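ADP-ribose pyrophosphatase MutT (Rickettsia felis, PDB 4KYX) is probably a magnesium-dependent Nudix hydrolase that cleaves the pyrophosphate linkage of nucleotide compounds, possibly including 8-oxo-dGTP. Local coordinates at residues 15-20 against 47-52; 26-31 against 120-125; 40-45 against 126-131; 74-79 against 92-97. All blocks are in the same frame, centred on the assembly; numbering follows the deposited sequence.

Contact 1 (15-20 against 47-52); sequences IGIGIL and GHLEFG
Ile17 and Gly47 face each other as an antiparallel hydrogen-bonded pair: Ile17 N gives a nearly straight bond (173°) to Gly47 O at 2.7 Å, and Gly47 N returns one to Ile17 O at 3.0 Å. This joins edge strand 45-48 to strand 14-22 in the mixed sheet of the Nudix fold. By sequence, Gly47 is the first glycine of the Nudix box, so the contact ties the start of that signature to the sheet. Gly16 and His48 form the adjoining non-hydrogen-bonded pair. Beyond it the chain leaves the strand, yet Leu49 N still reaches Ile15 O at 3.1 Å, coming in 30° out of the carbonyl plane.

Apolar packing lies beside these bonds. The CG of Leu49 is anti to its backbone N (chi1 -177°), which sets the side chain alongside that of Ile15, both pointing the same way. Ile15 CG2 touches Leu49 CB at 4.0 Å, while Ile17 CG1 approaches the same CB at 4.2 Å. Ile15 also packs on Ile15 of the second subunit, and Leu49 on Val92 of that subunit, so this pair belongs to the dimer interface as well. CB of His48 points away from 15-20, and its NE2 is hydrogen-bonded to Tyr91 OH. A water donates to Ile15 O at 2.8 Å and also to Leu49 O at 2.8 Å, giving Ile15 O a second donor besides Leu49 N.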
loop_
_atom_site.group_PDB
_atom_site.type_symbol
_atom_site.label_atom_id
_atom_site.label_comp_id
_atom_site.label_asym_id
_atom_site.label_seq_id
_atom_site.Cartn_x
_atom_site.Cartn_y
_atom_site.Cartn_z
ATOM N N ILE A 15 -0.051 7.976 -1.037
ATOM C CA ILE A 15 -0.415 6.970 -0.110
ATOM C C ILE A 15 -1.360 7.572 0.936
ATOM O O ILE A 15 -1.038 8.550 1.595
ATOM C CB ILE A 15 0.799 6.366 0.594
ATOM C CG1 ILE A 15 1.712 5.677 -0.434
ATOM C CG2 ILE A 15 0.311 5.447 1.698
ATOM C CD1 ILE A 15 3.200 5.771 -0.182
ATOM N N GLY A 16 -2.497 6.924 1.084
ATOM C CA GLY A 16 -3.544 7.323 2.009
ATOM C C GLY A 16 -3.644 6.251 3.079
ATOM O O GLY A 16 -3.441 5.063 2.829
ATOM N N ILE A 17 -4.019 6.642 4.283
ATOM C CA ILE A 17 -4.269 5.714 5.354
ATOM C C ILE A 17 -5.772 5.828 5.662
ATOM O O ILE A 17 -6.260 6.935 5.939
ATOM C CB ILE A 17 -3.411 6.092 6.604
ATOM C CG1 ILE A 17 -1.895 5.960 6.391
ATOM C CG2 ILE A 17 -3.927 5.389 7.853
ATOM C CD1 ILE A 17 -1.387 4.698 5.792
ATOM N N GLY A 18 -6.496 4.714 5.695
ATOM C CA GLY A 18 -7.855 4.739 6.225
ATOM C C GLY A 18 -7.954 3.901 7.469
ATOM O O GLY A 18 -7.389 2.832 7.577
ATOM N N ILE A 19 -8.721 4.397 8.428
ATOM C CA ILE A 19 -8.943 3.673 9.664
ATOM C C ILE A 19 -10.399 3.278 9.910
ATOM O O ILE A 19 -11.289 4.135 9.938
ATOM C CB ILE A 19 -8.478 4.498 10.857
ATOM C CG1 ILE A 19 -7.048 5.006 10.566
ATOM C CG2 ILE A 19 -8.501 3.600 12.092
ATOM C CD1 ILE A 19 -6.982 6.415 9.986
ATOM N N LEU A 20 -10.649 1.983 10.035
ATOM C CA LEU A 20 -11.923 1.509 10.522
ATOM C C LEU A 20 -11.865 1.526 12.054
ATOM O O LEU A 20 -11.305 0.656 12.678
ATOM C CB LEU A 20 -12.278 0.133 10.022
ATOM C CG LEU A 20 -12.085 -0.137 8.533
ATOM C CD1 LEU A 20 -12.695 -1.490 8.156
ATOM C CD2 LEU A 20 -12.759 0.978 7.763
ATOM N N GLY A 47 -6.325 9.938 6.029
ATOM C CA GLY A 47 -5.769 10.995 5.268
ATOM C C GLY A 47 -4.391 10.539 4.837
ATOM O O GLY A 47 -4.127 9.330 4.766
ATOM N N HIS A 48 -3.520 11.497 4.593
ATOM C CA HIS A 48 -2.275 11.190 3.898
ATOM C C HIS A 48 -1.202 10.688 4.853
ATOM O O HIS A 48 -1.023 11.240 5.944
ATOM C CB HIS A 48 -1.754 12.458 3.272
ATOM C CG HIS A 48 -2.496 12.863 2.056
ATOM N ND1 HIS A 48 -3.025 14.122 1.904
ATOM C CD2 HIS A 48 -2.780 12.194 0.912
ATOM C CE1 HIS A 48 -3.634 14.213 0.735
ATOM N NE2 HIS A 48 -3.499 13.060 0.110
ATOM N N LEU A 49 -0.461 9.660 4.444
ATOM C CA LEU A 49 0.738 9.257 5.188
ATOM C C LEU A 49 1.763 10.394 5.093
ATOM O O LEU A 49 2.025 10.910 4.008
ATOM C CB LEU A 49 1.334 7.970 4.575
ATOM C CG LEU A 49 2.554 7.397 5.311
ATOM C CD1 LEU A 49 2.233 6.914 6.717
ATOM C CD2 LEU A 49 3.079 6.249 4.498
ATOM N N GLU A 50 2.318 10.812 6.216
ATOM C CA GLU A 50 3.313 11.859 6.192
ATOM C C GLU A 50 4.702 11.249 6.189
ATOM O O GLU A 50 4.921 10.113 6.640
ATOM C CB GLU A 50 3.180 12.814 7.378
ATOM C CG GLU A 50 1.932 13.673 7.324
ATOM C CD GLU A 50 1.771 14.588 8.537
ATOM O OE1 GLU A 50 2.704 14.693 9.355
ATOM O OE2 GLU A 50 0.661 15.177 8.674
ATOM N N PHE A 51 5.656 12.024 5.693
ATOM C CA PHE A 51 7.040 11.549 5.620
ATOM C C PHE A 51 7.516 11.114 7.004
ATOM O O PHE A 51 7.371 11.852 7.963
ATOM C CB PHE A 51 7.966 12.635 5.099
ATOM C CG PHE A 51 9.425 12.243 5.093
ATOM C CD1 PHE A 51 10.226 12.360 6.238
ATOM C CD2 PHE A 51 10.008 11.772 3.934
ATOM C CE1 PHE A 51 11.569 11.986 6.192
ATOM C CE2 PHE A 51 11.343 11.413 3.897
ATOM C CZ PHE A 51 12.114 11.510 5.038
ATOM N N GLY A 52 8.135 9.942 7.087
ATOM C CA GLY A 52 8.739 9.491 8.321
ATOM C C GLY A 52 7.864 8.657 9.236
ATOM O O GLY A 52 8.396 8.020 10.129
HETATM O O HOH W 1 0.907 10.509 1.490
#

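Contact 2 (26-31 against 120-125); sequences NEILLG and FALDNL
Ile28 pairs with Phe120 at the end of strand 116-120, in the three-stranded antiparallel sheet: Ile28 N donates to Phe120 O at 2.9 Å, and Phe120 N donates back to Ile28 O. From there the Ile28 side chain runs toward Leu122 and Leu125. Its CB stands 4.3 Å from Phe120 O. CG1 sits between the backbone N and the carbonyl carbon (chi1 60°), which brings it to 3.5 Å from Phe120 O; CG2 branches toward Leu122 CD2. At the tip, CD1 meets two leucines that approach from well-separated directions, 3.6 Å from Leu125 CD2 and 3.9 Å from Leu122 CD2, and Ile28 crosses each side chain at about a right angle.

Farther along the strand, Leu30 lies across Phe120, with its CD1 3.8 Å from ring atom CD1. A type I turn from Ala121 to Asn124 separates Leu122 from Leu125, and both reach Ile28. Helix 131-137 adds Leu133 against Leu30 and Ile137 against Leu125. At the other end a water donates to Asn26 O and accepts from Leu122 N. Two direct backbone bonds and one water bridge thus fix the main chains, while Leu122 and Leu125 hold the turn on Ile28 by apolar packing and Leu30 lies against the Phe120 ring.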
loop_
_atom_site.group_PDB
_atom_site.type_symbol
_atom_site.label_atom_id
_atom_site.label_comp_id
_atom_site.label_asym_id
_atom_site.label_seq_id
_atom_site.Cartn_x
_atom_site.Cartn_y
_atom_site.Cartn_z
ATOM N N ASN A 26 -18.940 -3.002 18.398
ATOM C CA ASN A 26 -18.404 -3.368 17.087
ATOM C C ASN A 26 -19.036 -2.690 15.860
ATOM O O ASN A 26 -18.992 -3.207 14.723
ATOM C CB ASN A 26 -18.380 -4.893 16.922
ATOM C CG ASN A 26 -17.597 -5.561 18.029
ATOM O OD1 ASN A 26 -16.672 -4.973 18.605
ATOM N ND2 ASN A 26 -17.982 -6.776 18.363
ATOM N N GLU A 27 -19.518 -1.483 16.084
ATOM C CA GLU A 27 -19.911 -0.598 15.015
ATOM C C GLU A 27 -18.690 0.200 14.548
ATOM O O GLU A 27 -17.769 0.487 15.333
ATOM C CB GLU A 27 -21.011 0.356 15.485
ATOM C CG GLU A 27 -22.147 -0.369 16.206
ATOM C CD GLU A 27 -23.144 0.574 16.845
ATOM O OE1 GLU A 27 -22.749 1.573 17.503
ATOM O OE2 GLU A 27 -24.351 0.280 16.744
ATOM N N ILE A 28 -18.742 0.634 13.316
ATOM C CA ILE A 28 -17.651 1.425 12.733
ATOM C C ILE A 28 -18.070 2.871 12.514
ATOM O O ILE A 28 -19.278 3.219 12.279
ATOM C CB ILE A 28 -17.153 0.853 11.405
ATOM C CG1 ILE A 28 -18.304 0.841 10.401
ATOM C CG2 ILE A 28 -16.591 -0.541 11.607
ATOM C CD1 ILE A 28 -17.834 0.489 9.017
ATOM N N LEU A 29 -17.090 3.745 12.638
ATOM C CA LEU A 29 -17.334 5.182 12.596
ATOM C C LEU A 29 -17.157 5.600 11.144
ATOM O O LEU A 29 -16.147 5.288 10.539
ATOM C CB LEU A 29 -16.332 5.937 13.486
ATOM C CG LEU A 29 -16.693 7.423 13.661
ATOM C CD1 LEU A 29 -17.849 7.494 14.658
ATOM C CD2 LEU A 29 -15.560 8.330 14.080
ATOM N N LEU A 30 -18.136 6.299 10.600
ATOM C CA LEU A 30 -18.033 6.897 9.278
ATOM C C LEU A 30 -18.401 8.357 9.339
ATOM O O LEU A 30 -19.331 8.788 10.116
ATOM C CB LEU A 30 -18.927 6.185 8.259
ATOM C CG LEU A 30 -18.664 4.676 8.016
ATOM C CD1 LEU A 30 -19.740 4.146 7.090
ATOM C CD2 LEU A 30 -17.274 4.394 7.491
ATOM N N GLY A 31 -17.728 9.123 8.462
ATOM C CA GLY A 31 -17.900 10.569 8.327
ATOM C C GLY A 31 -18.605 10.924 7.054
ATOM O O GLY A 31 -18.196 10.453 5.961
ATOM N N PHE A 120 -22.016 2.948 12.677
ATOM C CA PHE A 120 -22.845 2.100 11.804
ATOM C C PHE A 120 -22.524 0.646 12.028
ATOM O O PHE A 120 -21.343 0.273 12.099
ATOM C CB PHE A 120 -22.571 2.394 10.343
ATOM C CG PHE A 120 -23.014 3.760 9.913
ATOM C CD1 PHE A 120 -22.148 4.820 9.991
ATOM C CD2 PHE A 120 -24.293 3.971 9.429
ATOM C CE1 PHE A 120 -22.524 6.074 9.577
ATOM C CE2 PHE A 120 -24.695 5.245 9.035
ATOM C CZ PHE A 120 -23.821 6.311 9.124
ATOM N N ALA A 121 -23.573 -0.182 12.106
ATOM C CA ALA A 121 -23.396 -1.613 12.141
ATOM C C ALA A 121 -22.891 -2.037 10.770
ATOM O O ALA A 121 -23.266 -1.460 9.738
ATOM C CB ALA A 121 -24.736 -2.288 12.500
ATOM N N LEU A 122 -22.027 -3.046 10.761
ATOM C CA LEU A 122 -21.479 -3.545 9.526
ATOM C C LEU A 122 -22.507 -4.163 8.609
ATOM O O LEU A 122 -22.257 -4.270 7.436
ATOM C CB LEU A 122 -20.370 -4.541 9.799
ATOM C CG LEU A 122 -19.024 -3.973 10.243
ATOM C CD1 LEU A 122 -18.197 -5.108 10.818
ATOM C CD2 LEU A 122 -18.276 -3.348 9.059
ATOM N N ASP A 123 -23.663 -4.534 9.132
ATOM C CA ASP A 123 -24.753 -5.040 8.290
ATOM C C ASP A 123 -25.752 -3.960 7.937
ATOM O O ASP A 123 -26.832 -4.251 7.423
ATOM C CB ASP A 123 -25.455 -6.209 8.983
ATOM C CG ASP A 123 -25.823 -5.897 10.417
ATOM O OD1 ASP A 123 -26.844 -5.221 10.667
ATOM O OD2 ASP A 123 -25.060 -6.333 11.303
ATOM N N ASN A 124 -25.423 -2.710 8.256
ATOM C CA ASN A 124 -26.275 -1.588 7.967
ATOM C C ASN A 124 -25.468 -0.400 7.457
ATOM O O ASN A 124 -25.763 0.735 7.807
ATOM C CB ASN A 124 -27.028 -1.202 9.245
ATOM C CG ASN A 124 -28.073 -0.136 9.021
ATOM O OD1 ASN A 124 -28.723 -0.092 7.995
ATOM N ND2 ASN A 124 -28.255 0.718 10.012
ATOM N N LEU A 125 -24.435 -0.650 6.643
ATOM C CA LEU A 125 -23.642 0.442 6.094
ATOM C C LEU A 125 -24.418 1.241 5.052
ATOM O O LEU A 125 -25.302 0.718 4.353
ATOM C CB LEU A 125 -22.323 -0.052 5.475
ATOM C CG LEU A 125 -21.280 -0.627 6.413
ATOM C CD1 LEU A 125 -19.970 -0.820 5.658
ATOM C CD2 LEU A 125 -21.097 0.259 7.636
HETATM O O HOH W 2 -21.198 -4.278 13.226
#

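Contact 3 (40-45 against 126-131); sequences SSYAPA and PSNLFL
Ser40 starts edge strand 40-43 of the three-stranded antiparallel sheet in this Nudix fold, and its carbonyl meets Asn128 in the loop leading to helix 131-137. Asn128 ND2 donates to Ser40 O at 3.0 Å; the bond is straight at the hydrogen (169°) and lies in the amide plane, but it arrives above the Ser40 carbonyl plane. A chi1 of 39° tucks CG over the Asn128 main chain and turns the amide back to the strand. Asn128 is the centre of an inverse gamma turn, and its backbone carbonyl also points to the strand: Ser41 CA makes a C-H...O contact with it, and Tyr42 N a hydrogen bond at 2.8 Å.

Tyr42 carries most of the packing. Pro126 CG sits over the centre of its ring in a CH-pi contact, 3.7 Å from the centroid. Asn128 ND2 comes to the ring edge instead, 3.3 Å from Tyr42 CE1, with amide and ring planes 85° apart. Phe120 also meets the Tyr42 ring, at a steep angle. Leu129 CD2 touches Tyr42 CB, and Tyr42 O accepts a bond from N of Phe130, which stands at the N-cap position of helix 131-137. The Phe130 ring also meets that of Phe84. Next along the strand, Ala43 rests its CB 3.8 Å from Phe130 CB.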
loop_
_atom_site.group_PDB
_atom_site.type_symbol
_atom_site.label_atom_id
_atom_site.label_comp_id
_atom_site.label_asym_id
_atom_site.label_seq_id
_atom_site.Cartn_x
_atom_site.Cartn_y
_atom_site.Cartn_z
ATOM N N SER A 40 -23.913 13.329 -1.083
ATOM C CA SER A 40 -23.316 12.862 0.131
ATOM C C SER A 40 -22.564 11.534 -0.054
ATOM O O SER A 40 -23.009 10.649 -0.820
ATOM C CB SER A 40 -24.368 12.739 1.207
ATOM O OG SER A 40 -25.007 14.004 1.428
ATOM N N SER A 41 -21.443 11.400 0.643
ATOM C CA SER A 41 -20.709 10.105 0.660
ATOM C C SER A 41 -20.138 9.855 2.017
ATOM O O SER A 41 -19.926 10.812 2.772
ATOM C CB SER A 41 -19.594 10.040 -0.404
ATOM O OG SER A 41 -18.707 11.117 -0.243
ATOM N N TYR A 42 -19.925 8.594 2.352
ATOM C CA TYR A 42 -19.389 8.266 3.653
ATOM C C TYR A 42 -17.945 7.763 3.543
ATOM O O TYR A 42 -17.646 6.924 2.709
ATOM C CB TYR A 42 -20.268 7.269 4.395
ATOM C CG TYR A 42 -21.597 7.826 4.777
ATOM C CD1 TYR A 42 -22.618 7.869 3.845
ATOM C CD2 TYR A 42 -21.839 8.323 6.062
ATOM C CE1 TYR A 42 -23.861 8.363 4.163
ATOM C CE2 TYR A 42 -23.103 8.823 6.389
ATOM C CZ TYR A 42 -24.092 8.850 5.433
ATOM O OH TYR A 42 -25.363 9.339 5.650
ATOM N N ALA A 43 -17.075 8.274 4.419
ATOM C CA ALA A 43 -15.666 7.834 4.454
ATOM C C ALA A 43 -15.251 7.525 5.857
ATOM O O ALA A 43 -15.723 8.140 6.800
ATOM C CB ALA A 43 -14.738 8.887 3.900
ATOM N N PRO A 44 -14.278 6.632 6.009
ATOM C CA PRO A 44 -13.742 6.469 7.352
ATOM C C PRO A 44 -12.781 7.607 7.726
ATOM O O PRO A 44 -12.428 8.436 6.877
ATOM C CB PRO A 44 -13.031 5.129 7.247
ATOM C CG PRO A 44 -12.614 5.059 5.809
ATOM C CD PRO A 44 -13.563 5.840 4.985
ATOM N N ALA A 45 -12.288 7.602 8.961
ATOM C CA ALA A 45 -11.171 8.439 9.330
ATOM C C ALA A 45 -9.956 8.113 8.453
ATOM O O ALA A 45 -9.825 6.957 7.941
ATOM C CB ALA A 45 -10.862 8.242 10.795
ATOM N N PRO A 126 -24.117 2.539 4.959
ATOM C CA PRO A 126 -24.694 3.311 3.863
ATOM C C PRO A 126 -24.209 2.819 2.525
ATOM O O PRO A 126 -23.183 2.150 2.447
ATOM C CB PRO A 126 -24.217 4.742 4.130
ATOM C CG PRO A 126 -23.554 4.745 5.460
ATOM C CD PRO A 126 -23.447 3.360 5.986
ATOM N N SER A 127 -24.964 3.120 1.470
ATOM C CA SER A 127 -24.624 2.683 0.119
ATOM C C SER A 127 -23.565 3.496 -0.540
ATOM O O SER A 127 -22.769 2.969 -1.325
ATOM C CB SER A 127 -25.863 2.819 -0.809
ATOM O OG SER A 127 -26.429 1.559 -0.983
ATOM N N ASN A 128 -23.629 4.794 -0.273
ATOM C CA ASN A 128 -22.805 5.814 -0.885
ATOM C C ASN A 128 -21.456 5.952 -0.140
ATOM O O ASN A 128 -21.209 6.905 0.561
ATOM C CB ASN A 128 -23.554 7.163 -0.844
ATOM C CG ASN A 128 -24.324 7.398 0.468
ATOM O OD1 ASN A 128 -24.955 6.479 1.042
ATOM N ND2 ASN A 128 -24.348 8.650 0.908
ATOM N N LEU A 129 -20.622 4.952 -0.284
ATOM C CA LEU A 129 -19.338 4.936 0.366
ATOM C C LEU A 129 -18.209 5.473 -0.538
ATOM O O LEU A 129 -18.177 5.175 -1.735
ATOM C CB LEU A 129 -19.058 3.496 0.743
ATOM C CG LEU A 129 -20.055 2.849 1.687
ATOM C CD1 LEU A 129 -19.543 1.464 1.991
ATOM C CD2 LEU A 129 -20.265 3.633 2.978
ATOM N N PHE A 130 -17.272 6.202 0.046
ATOM C CA PHE A 130 -16.041 6.666 -0.605
ATOM C C PHE A 130 -15.429 5.443 -1.336
ATOM O O PHE A 130 -15.447 4.354 -0.794
ATOM C CB PHE A 130 -15.101 7.165 0.517
ATOM C CG PHE A 130 -13.801 7.744 0.062
ATOM C CD1 PHE A 130 -13.743 8.668 -0.963
ATOM C CD2 PHE A 130 -12.643 7.441 0.743
ATOM C CE1 PHE A 130 -12.515 9.211 -1.369
ATOM C CE2 PHE A 130 -11.427 7.975 0.348
ATOM C CZ PHE A 130 -11.377 8.878 -0.704
ATOM N N LEU A 131 -14.906 5.641 -2.553
ATOM C CA LEU A 131 -14.521 4.526 -3.432
ATOM C C LEU A 131 -13.605 3.481 -2.747
ATOM O O LEU A 131 -13.856 2.296 -2.777
ATOM C CB LEU A 131 -13.882 5.056 -4.709
ATOM C CG LEU A 131 -13.322 4.010 -5.652
ATOM C CD1 LEU A 131 -14.451 3.086 -6.123
ATOM C CD2 LEU A 131 -12.697 4.743 -6.835
#

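Contact 4 (74-79 against 92-97); sequences PQFIAV and VSIFLK
Two arms of the hairpin 75-84/89-99 pair here, antiparallel strands of the mixed sheet whose register is shifted by a classic beta bulge. Gln75 and Lys97 form a hydrogen-bonded pair, with Gln75 N to Lys97 O at 2.8 Å and the return bond from Lys97 N to Gln75 O. At the bulge Ile77 and Ala78 both face Phe95. Phe95 O takes Ile77 N at 2.9 Å and, weakly, Ala78 N at 3.4 Å, while Phe95 N donates to Ala78 O. The axes of 75-79 and 92-97 run at 138°, well short of 180°, so the pair is strongly twisted.

Phe76, Val79, Ile94 and Leu96 share one face. With chi1 at -168°, Phe76 carries its ring to Ile94, CE2 3.4 Å from Ile94 CG2. Val79 runs side by side with Ile94, CG2 to CD1 at 3.9 Å, and CG1 of Val79 meets CG1 of Val92 at 3.7 Å. Phe55 of helix 55-67 covers Phe76 and Ile94. Phe76 also stacks on Tyr142 of the second subunit, and Val79 packs on its counterpart there.

The Lys97 side chain crosses Ile77 at about a right angle, its CG 3.6 Å from Ile77 CG1. Phe95 and Ala78 pack against Leu136 of helix 131-137. The face of Phe76 is thus apolar, that of Gln75 and Lys97 mixed; Phe95 O takes both N-H groups of the bulge, one only weakly, so the register shifts with most backbone bonding kept.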
loop_
_atom_site.group_PDB
_atom_site.type_symbol
_atom_site.label_atom_id
_atom_site.label_comp_id
_atom_site.label_asym_id
_atom_site.label_seq_id
_atom_site.Cartn_x
_atom_site.Cartn_y
_atom_site.Cartn_z
ATOM N N PRO A 74 -3.545 -0.471 16.121
ATOM C CA PRO A 74 -4.251 -0.629 14.844
ATOM C C PRO A 74 -3.648 -1.793 14.079
ATOM O O PRO A 74 -2.393 -1.985 14.092
ATOM C CB PRO A 74 -4.012 0.694 14.136
ATOM C CG PRO A 74 -2.840 1.292 14.800
ATOM C CD PRO A 74 -2.812 0.801 16.192
ATOM N N GLN A 75 -4.531 -2.560 13.451
ATOM C CA GLN A 75 -4.225 -3.758 12.718
ATOM C C GLN A 75 -4.378 -3.567 11.220
ATOM O O GLN A 75 -5.376 -3.082 10.732
ATOM C CB GLN A 75 -5.101 -4.931 13.155
ATOM C CG GLN A 75 -4.966 -5.317 14.612
ATOM C CD GLN A 75 -3.550 -5.747 14.984
ATOM O OE1 GLN A 75 -2.972 -6.690 14.389
ATOM N NE2 GLN A 75 -2.958 -5.050 15.969
ATOM N N PHE A 76 -3.373 -3.969 10.479
ATOM C CA PHE A 76 -3.382 -3.835 8.995
ATOM C C PHE A 76 -4.441 -4.741 8.400
ATOM O O PHE A 76 -4.503 -5.928 8.726
ATOM C CB PHE A 76 -1.971 -4.167 8.526
ATOM C CG PHE A 76 -1.682 -3.842 7.115
ATOM C CD1 PHE A 76 -2.090 -4.681 6.106
ATOM C CD2 PHE A 76 -0.930 -2.757 6.801
ATOM C CE1 PHE A 76 -1.783 -4.405 4.773
ATOM C CE2 PHE A 76 -0.611 -2.474 5.498
ATOM C CZ PHE A 76 -1.052 -3.286 4.476
ATOM N N ILE A 77 -5.343 -4.217 7.569
ATOM C CA ILE A 77 -6.467 -4.981 7.006
ATOM C C ILE A 77 -6.374 -5.170 5.484
ATOM O O ILE A 77 -6.716 -6.209 4.963
ATOM C CB ILE A 77 -7.829 -4.286 7.278
ATOM C CG1 ILE A 77 -8.168 -4.250 8.778
ATOM C CG2 ILE A 77 -8.972 -4.940 6.493
ATOM C CD1 ILE A 77 -8.302 -5.597 9.466
ATOM N N ALA A 78 -5.976 -4.122 4.776
ATOM C CA ALA A 78 -6.151 -4.150 3.327
ATOM C C ALA A 78 -5.416 -3.053 2.590
ATOM O O ALA A 78 -5.010 -2.062 3.171
ATOM C CB ALA A 78 -7.618 -4.105 2.995
ATOM N N VAL A 79 -5.166 -3.297 1.307
ATOM C CA VAL A 79 -4.638 -2.283 0.394
ATOM C C VAL A 79 -5.567 -2.181 -0.782
ATOM O O VAL A 79 -6.013 -3.195 -1.352
ATOM C CB VAL A 79 -3.248 -2.652 -0.205
ATOM C CG1 VAL A 79 -2.736 -1.504 -1.075
ATOM C CG2 VAL A 79 -2.246 -2.967 0.906
ATOM N N VAL A 92 -3.025 4.973 -3.367
ATOM C CA VAL A 92 -2.950 3.664 -2.787
ATOM C C VAL A 92 -3.394 3.846 -1.350
ATOM O O VAL A 92 -2.757 4.585 -0.584
ATOM C CB VAL A 92 -1.534 3.073 -2.928
ATOM C CG1 VAL A 92 -1.368 1.822 -2.098
ATOM C CG2 VAL A 92 -1.246 2.761 -4.407
ATOM N N SER A 93 -4.515 3.224 -0.975
ATOM C CA SER A 93 -5.003 3.337 0.394
ATOM C C SER A 93 -4.586 2.126 1.222
ATOM O O SER A 93 -4.759 0.985 0.806
ATOM C CB SER A 93 -6.508 3.453 0.437
ATOM O OG SER A 93 -6.945 4.636 -0.249
ATOM N N ILE A 94 -4.097 2.381 2.412
ATOM C CA ILE A 94 -3.806 1.353 3.385
ATOM C C ILE A 94 -4.844 1.444 4.462
ATOM O O ILE A 94 -5.000 2.497 5.086
ATOM C CB ILE A 94 -2.452 1.620 4.042
ATOM C CG1 ILE A 94 -1.390 1.778 2.964
ATOM C CG2 ILE A 94 -2.124 0.539 5.060
ATOM C CD1 ILE A 94 -1.124 0.573 2.167
ATOM N N PHE A 95 -5.588 0.366 4.656
ATOM C CA PHE A 95 -6.593 0.345 5.712
ATOM C C PHE A 95 -6.119 -0.401 6.916
ATOM O O PHE A 95 -5.515 -1.476 6.803
ATOM C CB PHE A 95 -7.876 -0.302 5.241
ATOM C CG PHE A 95 -8.657 0.571 4.313
ATOM C CD1 PHE A 95 -9.511 1.517 4.799
ATOM C CD2 PHE A 95 -8.510 0.437 2.915
ATOM C CE1 PHE A 95 -10.264 2.337 3.931
ATOM C CE2 PHE A 95 -9.259 1.255 2.066
ATOM C CZ PHE A 95 -10.124 2.202 2.587
ATOM N N LEU A 96 -6.479 0.168 8.074
ATOM C CA LEU A 96 -6.246 -0.454 9.338
ATOM C C LEU A 96 -7.500 -0.433 10.192
ATOM O O LEU A 96 -8.400 0.306 9.903
ATOM C CB LEU A 96 -5.124 0.225 10.090
ATOM C CG LEU A 96 -3.779 0.249 9.420
ATOM C CD1 LEU A 96 -3.605 1.537 8.626
ATOM C CD2 LEU A 96 -2.742 0.112 10.493
ATOM N N LYS A 97 -7.600 -1.355 11.114
ATOM C CA LYS A 97 -8.678 -1.325 12.056
ATOM C C LYS A 97 -8.220 -1.210 13.501
ATOM O O LYS A 97 -7.176 -1.731 13.884
ATOM C CB LYS A 97 -9.632 -2.478 11.877
ATOM C CG LYS A 97 -9.119 -3.834 12.175
ATOM C CD LYS A 97 -10.274 -4.749 12.624
ATOM C CE LYS A 97 -9.644 -6.051 13.156
ATOM N NZ LYS A 97 -9.524 -7.108 12.121
#

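In the fold
The four contacts split between the two sheets of the Nudix fold. Contacts 1 and 4 share the mixed sheet, where strands 14-22 and 89-99 are neighbours; their centres lie about 9 Å apart, and both reach the second subunit. Contacts 2 and 3, with centres about 11 Å apart, share the sheet of strands 28-34, 40-43 and 116-120 and tie the loop before helix 131-137 to it. Contact 1 is about 21 Å from contact 2, centre to centre, and meets contact 3 where Ile19 N probably bonds to Ala45 O. Contacts 1, 2 and 3 interlace along the chain, while contact 4 follows contact 1 and falls within the spans of contacts 2 and 3, knitting distant sequence into one domain.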